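Local coordinates for NADPH-dependent aldehyde reductase YqhD (Escherichia coli, PDB 4QGS), which reduces a broad range of short-chain aldehydes to alcohols with NADPH, using one zinc ion per subunit, at residues 13-21 / 263-271; 226-236 / 316-324. All coordinates share one frame; numbering follows the deposited sequence.

Contact 1 of 2, residues 13-21 / 263-271; sequences NNFNLHTPT and ENGLIGAGV. Unlike the reference sequence in segment 263-271: Glu-263 (reference Leu).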
loop_
_atom_site.group_PDB
_atom_site.type_symbol
_atom_site.label_atom_id
_atom_site.label_comp_id
_atom_site.label_asym_id
_atom_site.label_seq_id
_atom_site.Cartn_x
_atom_site.Cartn_y
_atom_site.Cartn_z
ATOM N N ASN A 13 19.173 4.623 13.688
ATOM C CA ASN A 13 19.877 3.354 13.834
ATOM C C ASN A 13 20.345 2.816 12.484
ATOM O O ASN A 13 20.266 3.512 11.470
ATOM C CB ASN A 13 18.986 2.322 14.531
ATOM C CG ASN A 13 19.787 1.270 15.280
ATOM O OD1 ASN A 13 20.920 1.514 15.703
ATOM N ND2 ASN A 13 19.202 0.090 15.448
ATOM N N ASN A 14 20.826 1.574 12.482
ATOM C CA ASN A 14 21.362 0.947 11.278
ATOM C C ASN A 14 20.275 0.468 10.339
ATOM O O ASN A 14 19.180 0.122 10.781
ATOM C CB ASN A 14 22.255 -0.229 11.650
ATOM C CG ASN A 14 23.567 0.218 12.236
ATOM O OD1 ASN A 14 23.672 1.325 12.769
ATOM N ND2 ASN A 14 24.582 -0.625 12.122
ATOM N N PHE A 15 20.578 0.429 9.047
ATOM C CA PHE A 15 19.596 -0.064 8.096
ATOM C C PHE A 15 20.205 -0.562 6.785
ATOM O O PHE A 15 21.371 -0.306 6.462
ATOM C CB PHE A 15 18.540 1.013 7.813
ATOM C CG PHE A 15 19.076 2.268 7.168
ATOM C CD1 PHE A 15 19.270 2.330 5.801
ATOM C CD2 PHE A 15 19.339 3.397 7.928
ATOM C CE1 PHE A 15 19.738 3.486 5.196
ATOM C CE2 PHE A 15 19.805 4.562 7.333
ATOM C CZ PHE A 15 19.992 4.609 5.958
ATOM N N ASN A 16 19.380 -1.306 6.064
ATOM C CA ASN A 16 19.719 -1.925 4.797
ATOM C C ASN A 16 18.620 -1.487 3.829
ATOM O O ASN A 16 17.480 -1.953 3.935
ATOM C CB ASN A 16 19.783 -3.450 4.965
ATOM C CG ASN A 16 20.095 -4.192 3.679
ATOM O OD1 ASN A 16 19.906 -3.683 2.572
ATOM N ND2 ASN A 16 20.558 -5.429 3.824
ATOM N N LEU A 17 18.953 -0.571 2.922
ATOM C CA LEU A 17 17.947 0.050 2.052
ATOM C C LEU A 17 18.220 -0.296 0.599
ATOM O O LEU A 17 19.316 -0.088 0.093
ATOM C CB LEU A 17 17.932 1.571 2.246
ATOM C CG LEU A 17 17.061 2.420 1.311
ATOM C CD1 LEU A 17 15.587 2.041 1.468
ATOM C CD2 LEU A 17 17.271 3.898 1.601
ATOM N N HIS A 18 17.215 -0.828 -0.086
ATOM C CA HIS A 18 17.392 -1.204 -1.478
ATOM C C HIS A 18 16.115 -0.914 -2.248
ATOM O O HIS A 18 15.054 -1.461 -1.935
ATOM C CB HIS A 18 17.768 -2.680 -1.599
ATOM C CG HIS A 18 18.141 -3.098 -2.985
ATOM N ND1 HIS A 18 17.746 -4.299 -3.529
ATOM C CD2 HIS A 18 18.866 -2.471 -3.942
ATOM C CE1 HIS A 18 18.213 -4.397 -4.761
ATOM N NE2 HIS A 18 18.904 -3.304 -5.033
ATOM N N THR A 19 16.224 -0.026 -3.229
ATOM C CA THR A 19 15.080 0.374 -4.042
ATOM C C THR A 19 15.438 0.313 -5.533
ATOM O O THR A 19 15.726 1.332 -6.160
ATOM C CB THR A 19 14.597 1.791 -3.665
ATOM O OG1 THR A 19 15.683 2.717 -3.798
ATOM C CG2 THR A 19 14.084 1.828 -2.233
ATOM N N PRO A 20 15.430 -0.897 -6.104
ATOM C CA PRO A 20 16.020 -1.096 -7.431
ATOM C C PRO A 20 15.097 -0.764 -8.608
ATOM O O PRO A 20 15.563 -0.703 -9.747
ATOM C CB PRO A 20 16.360 -2.583 -7.424
ATOM C CG PRO A 20 15.298 -3.185 -6.571
ATOM C CD PRO A 20 15.035 -2.172 -5.483
ATOM N N THR A 21 13.817 -0.542 -8.350
ATOM C CA THR A 21 12.889 -0.308 -9.463
ATOM C C THR A 21 13.076 1.047 -10.136
ATOM O O THR A 21 13.000 2.098 -9.496
ATOM C CB THR A 21 11.422 -0.434 -8.991
ATOM O OG1 THR A 21 11.212 -1.733 -8.441
ATOM C CG2 THR A 21 10.459 -0.210 -10.169
ATOM N N GLU A 263 4.855 4.732 0.319
ATOM C CA GLU A 263 4.942 3.271 0.218
ATOM C C GLU A 263 6.345 2.697 -0.090
ATOM O O GLU A 263 6.462 1.509 -0.350
ATOM C CB GLU A 263 3.983 2.810 -0.877
ATOM C CG GLU A 263 2.658 2.283 -0.403
ATOM C CD GLU A 263 1.643 3.382 -0.186
ATOM O OE1 GLU A 263 1.086 3.465 0.931
ATOM O OE2 GLU A 263 1.392 4.150 -1.134
ATOM N N ASN A 264 7.404 3.504 -0.024
ATOM C CA ASN A 264 8.617 3.216 -0.808
ATOM C C ASN A 264 9.916 2.740 -0.082
ATOM O O ASN A 264 10.635 1.904 -0.613
ATOM C CB ASN A 264 8.911 4.460 -1.645
ATOM C CG ASN A 264 10.000 4.246 -2.694
ATOM O OD1 ASN A 264 11.026 3.657 -2.428
ATOM N ND2 ASN A 264 9.735 4.694 -3.913
ATOM N N GLY A 265 10.242 3.254 1.100
ATOM C CA GLY A 265 11.383 2.727 1.849
ATOM C C GLY A 265 12.364 3.691 2.518
ATOM O O GLY A 265 12.878 3.408 3.614
ATOM N N LEU A 266 12.631 4.819 1.869
ATOM C CA LEU A 266 13.514 5.830 2.438
ATOM C C LEU A 266 13.011 6.323 3.804
ATOM O O LEU A 266 13.789 6.426 4.750
ATOM C CB LEU A 266 13.657 7.000 1.464
ATOM C CG LEU A 266 14.816 7.988 1.568
ATOM C CD1 LEU A 266 16.130 7.287 1.842
ATOM C CD2 LEU A 266 14.906 8.792 0.274
ATOM N N ILE A 267 11.717 6.604 3.943
ATOM C CA ILE A 267 11.266 7.197 5.200
ATOM C C ILE A 267 11.252 6.222 6.374
ATOM O O ILE A 267 11.228 6.648 7.528
ATOM C CB ILE A 267 9.870 7.822 5.062
ATOM C CG1 ILE A 267 8.889 6.805 4.488
ATOM C CG2 ILE A 267 9.943 9.060 4.176
ATOM C CD1 ILE A 267 7.448 7.210 4.692
ATOM N N GLY A 268 11.274 4.923 6.090
ATOM C CA GLY A 268 11.238 3.931 7.150
ATOM C C GLY A 268 12.604 3.356 7.494
ATOM O O GLY A 268 12.737 2.633 8.473
ATOM N N ALA A 269 13.611 3.671 6.683
ATOM C CA ALA A 269 14.930 3.076 6.872
ATOM C C ALA A 269 15.589 3.649 8.109
ATOM O O ALA A 269 15.855 4.848 8.179
ATOM C CB ALA A 269 15.808 3.303 5.640
ATOM N N GLY A 270 15.825 2.785 9.089
ATOM C CA GLY A 270 16.547 3.162 10.294
ATOM C C GLY A 270 15.749 3.857 11.386
ATOM O O GLY A 270 16.340 4.472 12.286
ATOM N N VAL A 271 14.419 3.762 11.325
ATOM C CA VAL A 271 13.570 4.394 12.326
ATOM C C VAL A 271 12.545 3.397 12.868
ATOM O O VAL A 271 12.249 2.394 12.211
ATOM C CB VAL A 271 12.850 5.627 11.755
ATOM C CG1 VAL A 271 13.881 6.701 11.360
ATOM C CG2 VAL A 271 12.008 5.250 10.567
HETATM O O HOH W 1 12.561 -0.754 -0.041
#
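The backbone N of Asn-13 donates to the carbonyl O of Gly-270 across 3.2 Å, in the carbonyl plane and on a lone pair, the one direct hydrogen bond between 13-21 and 263-271. Gly-270 sits in the type II beta turn from Gly-268 to Val-271, at positive phi, where a side chain would run into the Phe-15 ring. With Phe-15 CG between the backbone N and the carbonyl carbon (chi1 63°), the ring is laid over Ala-269: Ala-269 CB lies over one face of it, 3.8 Å from the ring centroid and 21° off the normal, a CH-pi contact. The backbone course itself sets Phe-15 CB 3.5 Å from Gly-270 N. Farther along, Leu-17 divides its branches, CD2 meeting Leu-266 CD1 at 3.6 Å while CD1 rests on the backbone of Gly-265. The methyl CG2 of Thr-19 reaches Asn-264 OD1 at 3.6 Å, without a hydrogen bond. One water donates to His-18 O and, weakly, to Asn-264 O. Alternate residues Phe-15, Leu-17 and Thr-19 thus face the turn-rich loop before helix 276-288. With so few polar bonds at a largely exposed surface, the attachment rests mainly on apolar contact and on glycines that let the backbones come close.

Contact 2 of 2, residues 226-236 / 316-324; sequences RFAEGILLTLI and LQYAERVWN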
loop_
_atom_site.group_PDB
_atom_site.type_symbol
_atom_site.label_atom_id
_atom_site.label_comp_id
_atom_site.label_asym_id
_atom_site.label_seq_id
_atom_site.Cartn_x
_atom_site.Cartn_y
_atom_site.Cartn_z
ATOM N N ARG A 226 12.205 14.747 8.189
ATOM C CA ARG A 226 11.867 15.801 7.238
ATOM C C ARG A 226 11.127 15.238 6.024
ATOM O O ARG A 226 10.221 15.876 5.496
ATOM C CB ARG A 226 13.122 16.547 6.758
ATOM C CG ARG A 226 13.759 17.475 7.772
ATOM C CD ARG A 226 12.852 18.632 8.190
ATOM N NE ARG A 226 13.568 19.562 9.076
ATOM C CZ ARG A 226 13.049 20.674 9.589
ATOM N NH1 ARG A 226 11.804 21.040 9.278
ATOM N NH2 ARG A 226 13.791 21.437 10.397
ATOM N N PHE A 227 11.534 14.061 5.558
ATOM C CA PHE A 227 10.935 13.528 4.333
ATOM C C PHE A 227 9.504 13.074 4.623
ATOM O O PHE A 227 8.585 13.331 3.828
ATOM C CB PHE A 227 11.767 12.379 3.774
ATOM C CG PHE A 227 13.017 12.818 3.033
ATOM C CD1 PHE A 227 13.516 14.104 3.150
ATOM C CD2 PHE A 227 13.679 11.923 2.209
ATOM C CE1 PHE A 227 14.661 14.491 2.454
ATOM C CE2 PHE A 227 14.826 12.304 1.507
ATOM C CZ PHE A 227 15.308 13.588 1.631
ATOM N N ALA A 228 9.316 12.424 5.765
ATOM C CA ALA A 228 7.980 12.027 6.220
ATOM C C ALA A 228 7.086 13.253 6.352
ATOM O O ALA A 228 5.966 13.276 5.826
ATOM C CB ALA A 228 8.064 11.272 7.550
ATOM N N GLU A 229 7.592 14.278 7.029
ATOM C CA GLU A 229 6.877 15.544 7.179
ATOM C C GLU A 229 6.503 16.140 5.818
ATOM O O GLU A 229 5.372 16.612 5.617
ATOM C CB GLU A 229 7.726 16.529 7.996
ATOM C CG GLU A 229 7.705 16.201 9.470
ATOM C CD GLU A 229 8.935 16.718 10.233
ATOM O OE1 GLU A 229 9.670 17.563 9.688
ATOM O OE2 GLU A 229 9.149 16.266 11.376
ATOM N N GLY A 230 7.446 16.083 4.882
ATOM C CA GLY A 230 7.234 16.580 3.532
ATOM C C GLY A 230 6.119 15.856 2.802
ATOM O O GLY A 230 5.302 16.481 2.111
ATOM N N ILE A 231 6.100 14.537 2.923
ATOM C CA ILE A 231 5.031 13.738 2.319
ATOM C C ILE A 231 3.672 14.156 2.900
ATOM O O ILE A 231 2.704 14.383 2.156
ATOM C CB ILE A 231 5.262 12.216 2.539
ATOM C CG1 ILE A 231 6.468 11.740 1.727
ATOM C CG2 ILE A 231 3.985 11.408 2.172
ATOM C CD1 ILE A 231 7.023 10.391 2.155
ATOM N N LEU A 232 3.612 14.268 4.226
ATOM C CA LEU A 232 2.354 14.576 4.926
ATOM C C LEU A 232 1.844 15.959 4.519
ATOM O O LEU A 232 0.669 16.133 4.177
ATOM C CB LEU A 232 2.557 14.485 6.445
ATOM C CG LEU A 232 2.927 13.087 6.935
ATOM C CD1 LEU A 232 3.357 13.119 8.389
ATOM C CD2 LEU A 232 1.720 12.136 6.774
ATOM N N LEU A 233 2.742 16.940 4.509
ATOM C CA LEU A 233 2.397 18.292 4.101
ATOM C C LEU A 233 1.851 18.341 2.669
ATOM O O LEU A 233 0.890 19.059 2.376
ATOM C CB LEU A 233 3.636 19.200 4.238
ATOM C CG LEU A 233 3.899 19.584 5.698
ATOM C CD1 LEU A 233 5.359 19.998 5.877
ATOM C CD2 LEU A 233 2.969 20.693 6.143
ATOM N N THR A 234 2.468 17.570 1.778
ATOM C CA THR A 234 2.046 17.501 0.380
ATOM C C THR A 234 0.654 16.868 0.246
ATOM O O THR A 234 -0.180 17.339 -0.512
ATOM C CB THR A 234 3.061 16.704 -0.454
ATOM O OG1 THR A 234 4.340 17.366 -0.380
ATOM C CG2 THR A 234 2.626 16.651 -1.916
ATOM N N LEU A 235 0.419 15.795 0.984
ATOM C CA LEU A 235 -0.885 15.127 0.938
ATOM C C LEU A 235 -1.977 16.029 1.503
ATOM O O LEU A 235 -3.111 16.043 0.995
ATOM C CB LEU A 235 -0.830 13.795 1.696
ATOM C CG LEU A 235 0.002 12.675 1.062
ATOM C CD1 LEU A 235 0.131 11.471 1.999
ATOM C CD2 LEU A 235 -0.575 12.247 -0.295
ATOM N N ILE A 236 -1.665 16.781 2.552
ATOM C CA ILE A 236 -2.670 17.677 3.145
ATOM C C ILE A 236 -3.000 18.824 2.197
ATOM O O ILE A 236 -4.168 19.220 2.054
ATOM C CB ILE A 236 -2.197 18.222 4.506
ATOM C CG1 ILE A 236 -2.226 17.095 5.536
ATOM C CG2 ILE A 236 -3.068 19.380 4.960
ATOM C CD1 ILE A 236 -1.365 17.352 6.763
ATOM N N LEU A 316 4.063 15.753 19.206
ATOM C CA LEU A 316 4.298 17.188 19.289
ATOM C C LEU A 316 5.089 17.702 18.086
ATOM O O LEU A 316 4.858 18.814 17.597
ATOM C CB LEU A 316 5.052 17.526 20.590
ATOM C CG LEU A 316 4.229 17.318 21.859
ATOM C CD1 LEU A 316 5.149 17.377 23.081
ATOM C CD2 LEU A 316 3.147 18.363 21.960
ATOM N N GLN A 317 6.029 16.894 17.609
ATOM C CA GLN A 317 6.802 17.273 16.427
ATOM C C GLN A 317 5.887 17.322 15.206
ATOM O O GLN A 317 5.950 18.245 14.399
ATOM C CB GLN A 317 7.972 16.306 16.186
ATOM C CG GLN A 317 8.868 16.729 15.007
ATOM C CD GLN A 317 10.172 15.949 14.937
ATOM O OE1 GLN A 317 10.646 15.420 15.942
ATOM N NE2 GLN A 317 10.755 15.866 13.742
ATOM N N TYR A 318 5.028 16.315 15.091
ATOM C CA TYR A 318 4.037 16.239 14.027
ATOM C C TYR A 318 3.121 17.455 14.070
ATOM O O TYR A 318 2.859 18.082 13.041
ATOM C CB TYR A 318 3.258 14.925 14.173
ATOM C CG TYR A 318 1.971 14.770 13.386
ATOM C CD1 TYR A 318 1.996 14.488 12.029
ATOM C CD2 TYR A 318 0.737 14.821 14.024
ATOM C CE1 TYR A 318 0.813 14.301 11.305
ATOM C CE2 TYR A 318 -0.459 14.633 13.312
ATOM C CZ TYR A 318 -0.406 14.382 11.953
ATOM O OH TYR A 318 -1.570 14.194 11.238
ATOM N N ALA A 319 2.674 17.816 15.267
ATOM C CA ALA A 319 1.752 18.941 15.426
ATOM C C ALA A 319 2.382 20.238 14.941
ATOM O O ALA A 319 1.750 21.022 14.243
ATOM C CB ALA A 319 1.320 19.074 16.865
ATOM N N GLU A 320 3.642 20.450 15.304
ATOM C CA GLU A 320 4.357 21.653 14.901
ATOM C C GLU A 320 4.751 21.648 13.419
ATOM O O GLU A 320 4.463 22.604 12.688
ATOM C CB GLU A 320 5.605 21.817 15.781
ATOM C CG GLU A 320 6.400 23.070 15.513
ATOM C CD GLU A 320 7.500 23.269 16.541
ATOM O OE1 GLU A 320 7.206 23.179 17.751
ATOM O OE2 GLU A 320 8.655 23.503 16.142
ATOM N N ARG A 321 5.384 20.566 12.969
ATOM C CA ARG A 321 5.969 20.508 11.625
ATOM C C ARG A 321 4.932 20.329 10.523
ATOM O O ARG A 321 5.094 20.856 9.428
ATOM C CB ARG A 321 6.985 19.366 11.525
ATOM C CG ARG A 321 8.245 19.528 12.400
ATOM C CD ARG A 321 9.309 20.343 11.699
ATOM N NE ARG A 321 10.487 20.526 12.555
ATOM C CZ ARG A 321 11.542 19.719 12.563
ATOM N NH1 ARG A 321 11.579 18.661 11.771
ATOM N NH2 ARG A 321 12.574 19.972 13.375
ATOM N N VAL A 322 3.875 19.580 10.807
ATOM C CA VAL A 322 2.891 19.286 9.765
ATOM C C VAL A 322 1.662 20.202 9.872
ATOM O O VAL A 322 1.122 20.638 8.859
ATOM C CB VAL A 322 2.484 17.798 9.818
ATOM C CG1 VAL A 322 1.330 17.490 8.856
ATOM C CG2 VAL A 322 3.691 16.915 9.496
ATOM N N TRP A 323 1.229 20.512 11.093
ATOM C CA TRP A 323 -0.004 21.288 11.274
ATOM C C TRP A 323 0.199 22.719 11.790
ATOM O O TRP A 323 -0.769 23.441 12.021
ATOM C CB TRP A 323 -0.951 20.542 12.222
ATOM C CG TRP A 323 -1.516 19.303 11.613
ATOM C CD1 TRP A 323 -1.154 18.012 11.875
ATOM C CD2 TRP A 323 -2.535 19.240 10.611
ATOM N NE1 TRP A 323 -1.891 17.149 11.096
ATOM C CE2 TRP A 323 -2.742 17.881 10.305
ATOM C CE3 TRP A 323 -3.288 20.207 9.931
ATOM C CZ2 TRP A 323 -3.687 17.456 9.369
ATOM C CZ3 TRP A 323 -4.217 19.789 8.993
ATOM C CH2 TRP A 323 -4.407 18.422 8.721
ATOM N N ASN A 324 1.453 23.111 11.982
ATOM C CA ASN A 324 1.792 24.445 12.474
ATOM C C ASN A 324 1.154 24.743 13.830
ATOM O O ASN A 324 0.798 25.882 14.119
ATOM C CB ASN A 324 1.385 25.517 11.456
ATOM C CG ASN A 324 2.113 26.833 11.682
ATOM O OD1 ASN A 324 3.218 26.855 12.229
ATOM N ND2 ASN A 324 1.496 27.937 11.270
#
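Arg-321 NH1 donates to Glu-229 OE1 at 3.0 Å, a salt bridge with an N-H...O angle of 160°. The oxygen uses its syn lone pair and lies in the guanidinium plane, although the carboxylate is turned nearly perpendicular to that plane. Gln-317 NE2 donates to the other oxygen, Glu-229 OE2, at 2.9 Å; Tyr-214 OH also bonds OE2, so the buried carboxylate is held at both oxygens. Over one face of the Arg-321 guanidinium lies that of Arg-226, the two stacked with centres 3.5 Å apart and planes 7° from parallel. With Glu-229 at the edge of the stack, its charge probably helps the two guanidinium groups to lie together. A bend at chi2 lays the Arg-321 chain against Glu-229 before its end reaches the stack. A leucine in place of Arg-321 would probably leave Glu-229 OE1 without its charged mate and Arg-226 without the flat group it rests on.

Beyond this polar edge the contact is apolar. Val-322 CG1 meets Ile-236 CD1 at a tight 3.4 Å, and Val-322 CG2 packs on Leu-232 CD1. Ile-236 CD1 also lies over the six-membered ring of Trp-323, 3.9 Å from its centroid. That indole is fixed in turn by a nearly straight bond, Trp-323 NE1 to Tyr-318 OH at 3.0 Å, while Thr-341 OG1 bonds the same hydroxyl. Tyr-318 presents its ring edge to Leu-232 CD1.

The helix segments 226-236 and 316-323 cross at -53° with axes 9.4 Å apart. Within the all-helical C-terminal part, helix 196-211 meets both through Leu-232 and Tyr-318 on Phe-207; helix 249-262 packs on Ile-231 and Leu-235, and helix 330-347 on Ala-319 and Trp-323.

From the N terminus, 13-21 leads into strand 22-25 at an outer edge of the parallel sheet. The chain then passes through the rest of that sheet and helix 196-211 to reach 226-236 on helix 222-244. Only afterwards does 263-271, following helix 249-262, close contact 1 over 241 intervening residues, and 316-324 closes contact 2 over 79. The two closures therefore cross instead of nesting. Contact 1 ties the N-terminal segment to the C-terminal helical region, whereas contact 2 joins two helices within it. They touch directly: Leu-266 CD2 packs on Phe-227 CE2 at 3.7 Å, and Ile-267 lies on Phe-227 and Ile-231.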